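PDB 2II1: acetamidase from Bacillus halodurans, which binds calcium ions and probably hydrolyses carbon-nitrogen bonds other than peptide bonds in linear amides. Local coordinates for residues A[30-35]-A[178-183]; A[76-81]-A[204-209]; A[163-168]-A[218-223]. All blocks are in the same frame, centred on the assembly; numbering follows the deposited sequence. Where two conformers were deposited one is given.

Interaction 1 (A[30-35]-A[178-183]); sequences VIFETK and LALGDL. With CA (calcium ion), chain E; CA (calcium ion), chain F.
Leu180 lies over one face of the Phe32 ring, its methyl CD2 4.1 Å from the ring centroid and 18° off the normal, a CH-pi contact. Its other methyl, CD1, presses on Thr34, 3.5 Å from Thr34 CG2. With CG between the backbone N and the carbonyl carbon (chi1 75°), the branched end of Leu180 serves both neighbours at once, which suits leucine to this buried place. Cut back to an alanine, this position would probably leave one face of the Phe32 ring and the Thr34 methyl without their cover and open a gap between the strands. Leu178 O sits at the edge of the same ring, while Thr34 OG1 rests 3.4 Å from Leu183 CD1.

One water accepts from Thr34 OG1 (2.5 Å from the water oxygen) and from Leu183 N, and donates to Lys35 O; a second links Lys35 O to Asp182 N. These bridges tie the backbone on both sides of the Asp182 alpha carbon to segment 30-35. The Asp182 carboxylate bridges two calcium ions: OD1, 2.1 Å from its ion, shares it with His184 and Glu198, and OD2, 2.4 Å from the other, shares that one with Asn155 and Asp157. The two strands cross at 45° and belong to different sheets: strand 201-210 flanks Phe32 within its own sheet, and strand 131-136 packs against Leu178, Leu180 and Leu183.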
loop_
_atom_site.group_PDB
_atom_site.type_symbol
_atom_site.label_atom_id
_atom_site.label_comp_id
_atom_site.label_asym_id
_atom_site.label_seq_id
_atom_site.Cartn_x
_atom_site.Cartn_y
_atom_site.Cartn_z
ATOM N N VAL A 30 -15.045 -26.876 -6.034
ATOM C CA VAL A 30 -16.121 -26.155 -6.741
ATOM C C VAL A 30 -15.548 -25.326 -7.873
ATOM O O VAL A 30 -14.588 -24.594 -7.678
ATOM C CB VAL A 30 -16.956 -25.214 -5.814
ATOM C CG1 VAL A 30 -18.244 -24.849 -6.523
ATOM C CG2 VAL A 30 -17.265 -25.869 -4.492
ATOM N N ILE A 31 -16.148 -25.417 -9.054
ATOM C CA ILE A 31 -15.682 -24.656 -10.234
ATOM C C ILE A 31 -16.728 -23.598 -10.606
ATOM O O ILE A 31 -17.902 -23.934 -10.785
ATOM C CB ILE A 31 -15.392 -25.603 -11.444
ATOM C CG1 ILE A 31 -14.280 -26.587 -11.101
ATOM C CG2 ILE A 31 -14.981 -24.805 -12.734
ATOM C CD1 ILE A 31 -14.345 -27.853 -11.925
ATOM N N PHE A 32 -16.311 -22.327 -10.681
ATOM C CA PHE A 32 -17.211 -21.209 -10.962
ATOM C C PHE A 32 -16.817 -20.690 -12.325
ATOM O O PHE A 32 -15.688 -20.239 -12.492
ATOM C CB PHE A 32 -17.032 -20.048 -9.952
ATOM C CG PHE A 32 -17.613 -20.291 -8.592
ATOM C CD1 PHE A 32 -16.986 -21.131 -7.698
ATOM C CD2 PHE A 32 -18.756 -19.623 -8.178
ATOM C CE1 PHE A 32 -17.519 -21.354 -6.439
ATOM C CE2 PHE A 32 -19.283 -19.814 -6.910
ATOM C CZ PHE A 32 -18.664 -20.695 -6.037
ATOM N N GLU A 33 -17.712 -20.762 -13.304
ATOM C CA GLU A 33 -17.540 -20.041 -14.580
ATOM C C GLU A 33 -18.111 -18.631 -14.426
ATOM O O GLU A 33 -19.218 -18.471 -13.921
ATOM C CB GLU A 33 -18.242 -20.776 -15.730
ATOM N N THR A 34 -17.365 -17.620 -14.874
ATOM C CA THR A 34 -17.723 -16.216 -14.643
ATOM C C THR A 34 -17.861 -15.398 -15.939
ATOM O O THR A 34 -17.203 -15.673 -16.928
ATOM C CB THR A 34 -16.641 -15.503 -13.740
ATOM O OG1 THR A 34 -15.498 -15.194 -14.539
ATOM C CG2 THR A 34 -16.217 -16.386 -12.533
ATOM N N LYS A 35 -18.717 -14.383 -15.931
ATOM C CA LYS A 35 -18.675 -13.391 -17.007
ATOM C C LYS A 35 -17.816 -12.221 -16.510
ATOM O O LYS A 35 -17.562 -12.101 -15.294
ATOM C CB LYS A 35 -20.072 -12.921 -17.364
ATOM C CG LYS A 35 -21.073 -14.026 -17.582
ATOM C CD LYS A 35 -22.324 -13.445 -18.170
ATOM C CE LYS A 35 -23.291 -14.497 -18.671
ATOM N NZ LYS A 35 -24.655 -13.923 -18.607
ATOM N N LEU A 178 -22.090 -18.428 -1.203
ATOM C CA LEU A 178 -20.863 -17.907 -1.816
ATOM C C LEU A 178 -21.104 -17.619 -3.305
ATOM O O LEU A 178 -21.740 -18.388 -3.982
ATOM C CB LEU A 178 -19.710 -18.929 -1.686
ATOM C CG LEU A 178 -18.320 -18.575 -2.209
ATOM C CD1 LEU A 178 -17.739 -17.304 -1.574
ATOM C CD2 LEU A 178 -17.335 -19.738 -2.015
ATOM N N ALA A 179 -20.592 -16.491 -3.775
ATOM C CA ALA A 179 -20.745 -16.053 -5.160
ATOM C C ALA A 179 -19.423 -15.373 -5.528
ATOM O O ALA A 179 -18.768 -14.800 -4.664
ATOM C CB ALA A 179 -21.933 -15.050 -5.282
ATOM N N LEU A 180 -18.999 -15.475 -6.779
ATOM C CA LEU A 180 -17.758 -14.827 -7.169
ATOM C C LEU A 180 -17.767 -14.448 -8.623
ATOM O O LEU A 180 -18.569 -14.946 -9.403
ATOM C CB LEU A 180 -16.525 -15.662 -6.815
ATOM C CG LEU A 180 -16.177 -16.895 -7.645
ATOM C CD1 LEU A 180 -15.658 -16.522 -9.048
ATOM C CD2 LEU A 180 -15.179 -17.714 -6.874
ATOM N N GLY A 181 -16.877 -13.534 -8.965
ATOM C CA GLY A 181 -16.909 -12.917 -10.267
ATOM C C GLY A 181 -15.768 -11.952 -10.450
ATOM O O GLY A 181 -14.816 -11.925 -9.666
ATOM N N ASP A 182 -15.876 -11.163 -11.506
ATOM C CA ASP A 182 -14.998 -10.030 -11.715
ATOM C C ASP A 182 -13.538 -10.408 -11.697
ATOM O O ASP A 182 -12.756 -9.853 -10.903
ATOM C CB ASP A 182 -15.274 -8.964 -10.658
ATOM C CG ASP A 182 -14.531 -7.686 -10.912
ATOM O OD1 ASP A 182 -14.452 -7.290 -12.088
ATOM O OD2 ASP A 182 -14.020 -7.053 -9.954
ATOM N N LEU A 183 -13.171 -11.310 -12.603
ATOM C CA LEU A 183 -11.798 -11.754 -12.766
ATOM C C LEU A 183 -11.006 -10.694 -13.530
ATOM O O LEU A 183 -11.584 -9.970 -14.343
ATOM C CB LEU A 183 -11.758 -13.080 -13.524
ATOM C CG LEU A 183 -12.545 -14.272 -12.978
ATOM C CD1 LEU A 183 -12.191 -15.543 -13.777
ATOM C CD2 LEU A 183 -12.291 -14.487 -11.485
HETATM CA CA CA E . -14.158 -4.793 -9.072
HETATM CA CA CA F . -13.178 -5.692 -12.497
HETATM O O HOH W 1 -14.927 -12.762 -14.700
HETATM O O HOH W 2 -18.290 -10.535 -13.397
HETATM O O HOH W 3 -14.798 -2.539 -9.072
HETATM O O HOH W 4 -13.068 -4.216 -11.195
#

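Interaction 2 (A[76-81]-A[204-209]); sequences EIEILD and TLKVNV
Ile77 and Leu205 pack side by side on the buried face of an antiparallel strand pair interrupted by a classic beta bulge. Ile77 CG2 comes 3.9 Å from Leu205 CB and touches both methyls of the leucine as well, since CG1 stands beside the backbone N (chi1 -54°), which puts CG2 anti to that N and against Leu205. Ile79 adds a lighter touch on Leu205. Beta-branched Ile77 and Val207 suit the extended backbone, and their apolar surfaces suit the core. Between the two strands, Glu76 pairs with Asn208 and Glu78 with Lys206, each through two backbone hydrogen bonds.

The opposite face is polar and partly exposed. There the extended chain of Glu76 brings OE1 to 2.9 Å from Asn208 ND2, which donates to it, although the placing of that nitrogen is less certain; the carboxylate and amide planes are turned 72° apart. Glu78 and Lys206 run alongside each other, and their charged ends, Glu78 OE1 and Lys206 NZ, remain 5.1 Å apart. The aliphatic part of the lysine lies along the glutamate, with Lys206 CD 4.1 Å from Glu78 OE1, while its ammonium group leads away. Farther along, exposed Leu80 rests CD1 loosely near the Lys206 backbone, and a water joins Asp81 OD2 to Thr204 OG1.

At the bulge the extra residue puts two donors on one acceptor: Leu80 N at 2.9 Å and Asp81 N at 3.2 Å both reach Thr204 O, from the same face of its carbonyl plane.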
loop_
_atom_site.group_PDB
_atom_site.type_symbol
_atom_site.label_atom_id
_atom_site.label_comp_id
_atom_site.label_asym_id
_atom_site.label_seq_id
_atom_site.Cartn_x
_atom_site.Cartn_y
_atom_site.Cartn_z
ATOM N N GLU A 76 -13.267 -21.346 4.597
ATOM C CA GLU A 76 -11.867 -21.387 4.214
ATOM C C GLU A 76 -11.795 -21.800 2.743
ATOM O O GLU A 76 -12.138 -22.918 2.392
ATOM C CB GLU A 76 -11.100 -22.367 5.097
ATOM C CG GLU A 76 -9.653 -22.537 4.688
ATOM C CD GLU A 76 -8.951 -23.593 5.489
ATOM O OE1 GLU A 76 -9.147 -24.780 5.189
ATOM O OE2 GLU A 76 -8.211 -23.240 6.410
ATOM N N ILE A 77 -11.385 -20.882 1.881
ATOM C CA ILE A 77 -11.502 -21.091 0.444
ATOM C C ILE A 77 -10.136 -21.037 -0.227
ATOM O O ILE A 77 -9.483 -19.994 -0.271
ATOM C CB ILE A 77 -12.419 -20.063 -0.225
ATOM C CG1 ILE A 77 -13.784 -20.041 0.482
ATOM C CG2 ILE A 77 -12.511 -20.397 -1.737
ATOM C CD1 ILE A 77 -14.494 -18.678 0.487
ATOM N N GLU A 78 -9.732 -22.186 -0.753
ATOM C CA GLU A 78 -8.440 -22.356 -1.373
ATOM C C GLU A 78 -8.555 -22.174 -2.882
ATOM O O GLU A 78 -9.211 -22.956 -3.555
ATOM C CB GLU A 78 -7.946 -23.746 -1.014
ATOM C CG GLU A 78 -7.850 -23.925 0.543
ATOM C CD GLU A 78 -8.305 -25.294 1.051
ATOM O OE1 GLU A 78 -7.455 -26.218 1.136
ATOM O OE2 GLU A 78 -9.505 -25.430 1.398
ATOM N N ILE A 79 -7.944 -21.123 -3.410
ATOM C CA ILE A 79 -7.979 -20.849 -4.866
ATOM C C ILE A 79 -6.938 -21.781 -5.496
ATOM O O ILE A 79 -5.731 -21.592 -5.326
ATOM C CB ILE A 79 -7.701 -19.342 -5.238
ATOM C CG1 ILE A 79 -8.588 -18.391 -4.425
ATOM C CG2 ILE A 79 -7.942 -19.067 -6.718
ATOM C CD1 ILE A 79 -10.111 -18.568 -4.644
ATOM N N LEU A 80 -7.422 -22.824 -6.159
ATOM C CA LEU A 80 -6.537 -23.811 -6.766
ATOM C C LEU A 80 -6.085 -23.328 -8.152
ATOM O O LEU A 80 -4.924 -23.504 -8.527
ATOM C CB LEU A 80 -7.238 -25.186 -6.828
ATOM C CG LEU A 80 -7.739 -25.757 -5.486
ATOM C CD1 LEU A 80 -8.455 -27.107 -5.673
ATOM C CD2 LEU A 80 -6.570 -25.909 -4.521
ATOM N N ASP A 81 -6.984 -22.675 -8.898
ATOM C CA ASP A 81 -6.677 -22.271 -10.290
ATOM C C ASP A 81 -7.617 -21.204 -10.802
ATOM O O ASP A 81 -8.768 -21.191 -10.440
ATOM C CB ASP A 81 -6.768 -23.486 -11.222
ATOM C CG ASP A 81 -6.340 -23.174 -12.654
ATOM O OD1 ASP A 81 -5.121 -23.126 -12.924
ATOM O OD2 ASP A 81 -7.229 -23.005 -13.518
ATOM N N THR A 204 -11.382 -22.478 -10.052
ATOM C CA THR A 204 -11.445 -23.747 -9.348
ATOM C C THR A 204 -10.996 -23.487 -7.925
ATOM O O THR A 204 -9.935 -22.920 -7.693
ATOM C CB THR A 204 -10.567 -24.819 -10.037
ATOM O OG1 THR A 204 -11.034 -24.999 -11.375
ATOM C CG2 THR A 204 -10.614 -26.169 -9.305
ATOM N N LEU A 205 -11.840 -23.879 -6.973
ATOM C CA LEU A 205 -11.559 -23.680 -5.564
ATOM C C LEU A 205 -11.981 -24.898 -4.743
ATOM O O LEU A 205 -12.821 -25.686 -5.183
ATOM C CB LEU A 205 -12.262 -22.398 -5.085
ATOM C CG LEU A 205 -13.773 -22.232 -5.254
ATOM C CD1 LEU A 205 -14.547 -22.910 -4.150
ATOM C CD2 LEU A 205 -14.162 -20.793 -5.258
ATOM N N LYS A 206 -11.388 -25.044 -3.561
ATOM C CA LYS A 206 -11.880 -25.966 -2.534
ATOM C C LYS A 206 -12.496 -25.158 -1.380
ATOM O O LYS A 206 -11.887 -24.170 -0.863
ATOM C CB LYS A 206 -10.723 -26.836 -2.036
ATOM C CG LYS A 206 -11.120 -27.916 -1.031
ATOM C CD LYS A 206 -9.956 -28.883 -0.751
ATOM C CE LYS A 206 -10.175 -29.663 0.573
ATOM N NZ LYS A 206 -9.406 -30.946 0.618
ATOM N N VAL A 207 -13.707 -25.537 -0.978
ATOM C CA VAL A 207 -14.406 -24.812 0.067
ATOM C C VAL A 207 -14.487 -25.633 1.364
ATOM O O VAL A 207 -15.053 -26.745 1.371
ATOM C CB VAL A 207 -15.806 -24.323 -0.417
ATOM C CG1 VAL A 207 -16.633 -25.474 -0.993
ATOM C CG2 VAL A 207 -16.543 -23.615 0.715
ATOM N N ASN A 208 -13.913 -25.090 2.453
ATOM C CA ASN A 208 -13.973 -25.739 3.767
ATOM C C ASN A 208 -14.774 -24.911 4.739
ATOM O O ASN A 208 -14.765 -23.680 4.680
ATOM C CB ASN A 208 -12.585 -26.003 4.351
ATOM C CG ASN A 208 -11.733 -26.854 3.457
ATOM O OD1 ASN A 208 -12.188 -27.848 2.901
ATOM N ND2 ASN A 208 -10.479 -26.465 3.305
ATOM N N VAL A 209 -15.502 -25.600 5.620
ATOM C CA VAL A 209 -16.275 -24.941 6.665
ATOM C C VAL A 209 -15.425 -25.013 7.915
ATOM O O VAL A 209 -14.885 -26.082 8.247
ATOM C CB VAL A 209 -17.628 -25.603 6.894
ATOM C CG1 VAL A 209 -18.302 -25.022 8.151
ATOM C CG2 VAL A 209 -18.505 -25.418 5.688
HETATM O O HOH W 5 -10.034 -22.914 -13.157
#

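Interaction 3 (A[163-168]-A[218-223]); sequences PGTTVY and PALKTD
Tyr168, Lys221 and Thr165 give up the most surface in this pairing. The Tyr168 ring runs along the neighbouring strand with its edge turned to the backbone: CD1 is 3.6 Å from Ala219 O, and Leu220 CA and Lys221 N also lie near the ring plane. With CG anti to the carbonyl carbon (chi1 -56°), the ring reaches as far as Lys221, where OH comes 3.3 Å from Lys221 CE. The small Ala219 suits its position beside so broad a ring, and Phe215 meets that ring edge-to-face.

Lys221 has its aliphatic chain bent at chi3 (79°), which brings CE up to the tyrosine hydroxyl; NZ is 3.9 Å from Tyr168 OH. A long, flexible side chain fits this partly exposed face, since it can reach the hydroxyl and still end in a charge. Its backbone makes two hydrogen bonds to Thr166, Thr166 N donating to Lys221 O at 2.9 Å and Lys221 N donating back to Thr166 O.

Thr165 works from the other side. Its methyl CG2 packs against Leu220 CD1 at 4.0 Å, whereas OG1, buried, is satisfied by a hydrogen bond to Asp160 O. Tyr168 N and Ala219 O form a shorter bond, 2.7 Å, and Ala219 N returns one to Tyr168 O. Together these bonds define a short antiparallel pairing of strands 166-170 and 219-221 inside the large mixed sheet, with strands 74-84 and 225-232 continuing it on either side.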
loop_
_atom_site.group_PDB
_atom_site.type_symbol
_atom_site.label_atom_id
_atom_site.label_comp_id
_atom_site.label_asym_id
_atom_site.label_seq_id
_atom_site.Cartn_x
_atom_site.Cartn_y
_atom_site.Cartn_z
ATOM N N PRO A 163 -4.289 -17.386 -7.527
ATOM C CA PRO A 163 -4.081 -18.803 -7.311
ATOM C C PRO A 163 -3.075 -19.068 -6.197
ATOM O O PRO A 163 -2.036 -18.367 -6.096
ATOM C CB PRO A 163 -3.577 -19.297 -8.675
ATOM C CG PRO A 163 -4.042 -18.320 -9.628
ATOM C CD PRO A 163 -3.932 -16.997 -8.900
ATOM N N GLY A 164 -3.398 -20.054 -5.356
ATOM C CA GLY A 164 -2.530 -20.468 -4.230
ATOM C C GLY A 164 -2.796 -19.706 -2.928
ATOM O O GLY A 164 -2.183 -19.990 -1.884
ATOM N N THR A 165 -3.708 -18.740 -2.998
ATOM C CA THR A 165 -4.163 -17.972 -1.834
ATOM C C THR A 165 -5.376 -18.676 -1.206
ATOM O O THR A 165 -6.215 -19.253 -1.925
ATOM C CB THR A 165 -4.505 -16.492 -2.249
ATOM O OG1 THR A 165 -3.315 -15.795 -2.658
ATOM C CG2 THR A 165 -5.175 -15.708 -1.116
ATOM N N THR A 166 -5.421 -18.695 0.126
ATOM C CA THR A 166 -6.612 -19.084 0.876
ATOM C C THR A 166 -7.350 -17.831 1.349
ATOM O O THR A 166 -6.730 -16.976 1.953
ATOM C CB THR A 166 -6.220 -19.908 2.109
ATOM O OG1 THR A 166 -5.521 -21.076 1.666
ATOM C CG2 THR A 166 -7.390 -20.331 2.872
ATOM N N VAL A 167 -8.661 -17.754 1.076
ATOM C CA VAL A 167 -9.503 -16.625 1.422
ATOM C C VAL A 167 -10.385 -17.062 2.575
ATOM O O VAL A 167 -10.891 -18.182 2.574
ATOM C CB VAL A 167 -10.444 -16.247 0.250
ATOM C CG1 VAL A 167 -11.237 -14.973 0.593
ATOM C CG2 VAL A 167 -9.665 -16.055 -0.997
ATOM N N TYR A 168 -10.591 -16.191 3.546
ATOM C CA TYR A 168 -11.534 -16.475 4.641
ATOM C C TYR A 168 -12.685 -15.462 4.674
ATOM O O TYR A 168 -12.434 -14.288 4.804
ATOM C CB TYR A 168 -10.813 -16.460 5.986
ATOM C CG TYR A 168 -9.620 -17.406 6.084
ATOM C CD1 TYR A 168 -8.353 -16.992 5.704
ATOM C CD2 TYR A 168 -9.766 -18.688 6.588
ATOM C CE1 TYR A 168 -7.253 -17.839 5.795
ATOM C CE2 TYR A 168 -8.664 -19.553 6.681
ATOM C CZ TYR A 168 -7.416 -19.110 6.280
ATOM O OH TYR A 168 -6.325 -19.936 6.374
ATOM N N PRO A 218 -13.074 -9.928 6.122
ATOM C CA PRO A 218 -12.377 -10.949 5.365
ATOM C C PRO A 218 -10.910 -11.015 5.684
ATOM O O PRO A 218 -10.331 -10.059 6.215
ATOM C CB PRO A 218 -12.630 -10.540 3.899
ATOM C CG PRO A 218 -13.832 -9.611 3.969
ATOM C CD PRO A 218 -13.612 -8.880 5.234
ATOM N N ALA A 219 -10.286 -12.132 5.320
ATOM C CA ALA A 219 -8.863 -12.248 5.486
ATOM C C ALA A 219 -8.291 -13.204 4.474
ATOM O O ALA A 219 -8.998 -14.009 3.852
ATOM C CB ALA A 219 -8.529 -12.710 6.910
ATOM N N LEU A 220 -6.990 -13.145 4.329
ATOM C CA LEU A 220 -6.337 -14.069 3.444
ATOM C C LEU A 220 -4.945 -14.469 3.895
ATOM O O LEU A 220 -4.270 -13.751 4.620
ATOM C CB LEU A 220 -6.356 -13.488 2.001
ATOM C CG LEU A 220 -5.524 -12.281 1.608
ATOM C CD1 LEU A 220 -4.074 -12.827 1.435
ATOM C CD2 LEU A 220 -6.054 -11.669 0.298
ATOM N N LYS A 221 -4.527 -15.630 3.406
ATOM C CA LYS A 221 -3.168 -16.156 3.604
ATOM C C LYS A 221 -2.636 -16.585 2.240
ATOM O O LYS A 221 -3.352 -17.254 1.490
ATOM C CB LYS A 221 -3.212 -17.295 4.612
ATOM C CG LYS A 221 -2.095 -18.324 4.531
ATOM C CD LYS A 221 -2.173 -19.312 5.666
ATOM C CE LYS A 221 -3.228 -20.395 5.431
ATOM N NZ LYS A 221 -2.861 -21.702 6.099
ATOM N N THR A 222 -1.418 -16.115 1.912
ATOM C CA THR A 222 -0.688 -16.495 0.715
ATOM C C THR A 222 0.328 -17.565 1.143
ATOM O O THR A 222 0.272 -18.042 2.271
ATOM C CB THR A 222 0.065 -15.296 0.109
ATOM O OG1 THR A 222 1.064 -14.824 1.042
ATOM C CG2 THR A 222 -0.904 -14.159 -0.232
ATOM N N ASP A 223 1.255 -17.932 0.267
ATOM C CA ASP A 223 2.363 -18.812 0.659
ATOM C C ASP A 223 3.294 -18.185 1.726
ATOM O O ASP A 223 4.026 -18.902 2.359
ATOM C CB ASP A 223 3.209 -19.201 -0.568
ATOM C CG ASP A 223 2.614 -20.369 -1.368
ATOM O OD1 ASP A 223 1.380 -20.622 -1.297
ATOM O OD2 ASP A 223 3.392 -21.028 -2.089
#

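How the interactions relate
The segments come along the chain in the order 30-35, 76-81, 163-168, 178-183, 204-209 and 218-223, so all three contacts interlock. Interactions 2 and 3, with centres 9 Å apart, are joined where strands 74-84 and 166-170 are neighbours, Ile77 O lying 2.7 Å from Val167 N. Interaction 1 is centred 12 Å from interaction 2 and 16 Å from interaction 3. It shares the large sheet through strand 28-34, beside strand 201-210, but also reaches strand 176-184 of the second sheet, where the calcium ions bind. The early and late parts of the chain are thus woven into one sheet that packs against the metal-bearing one.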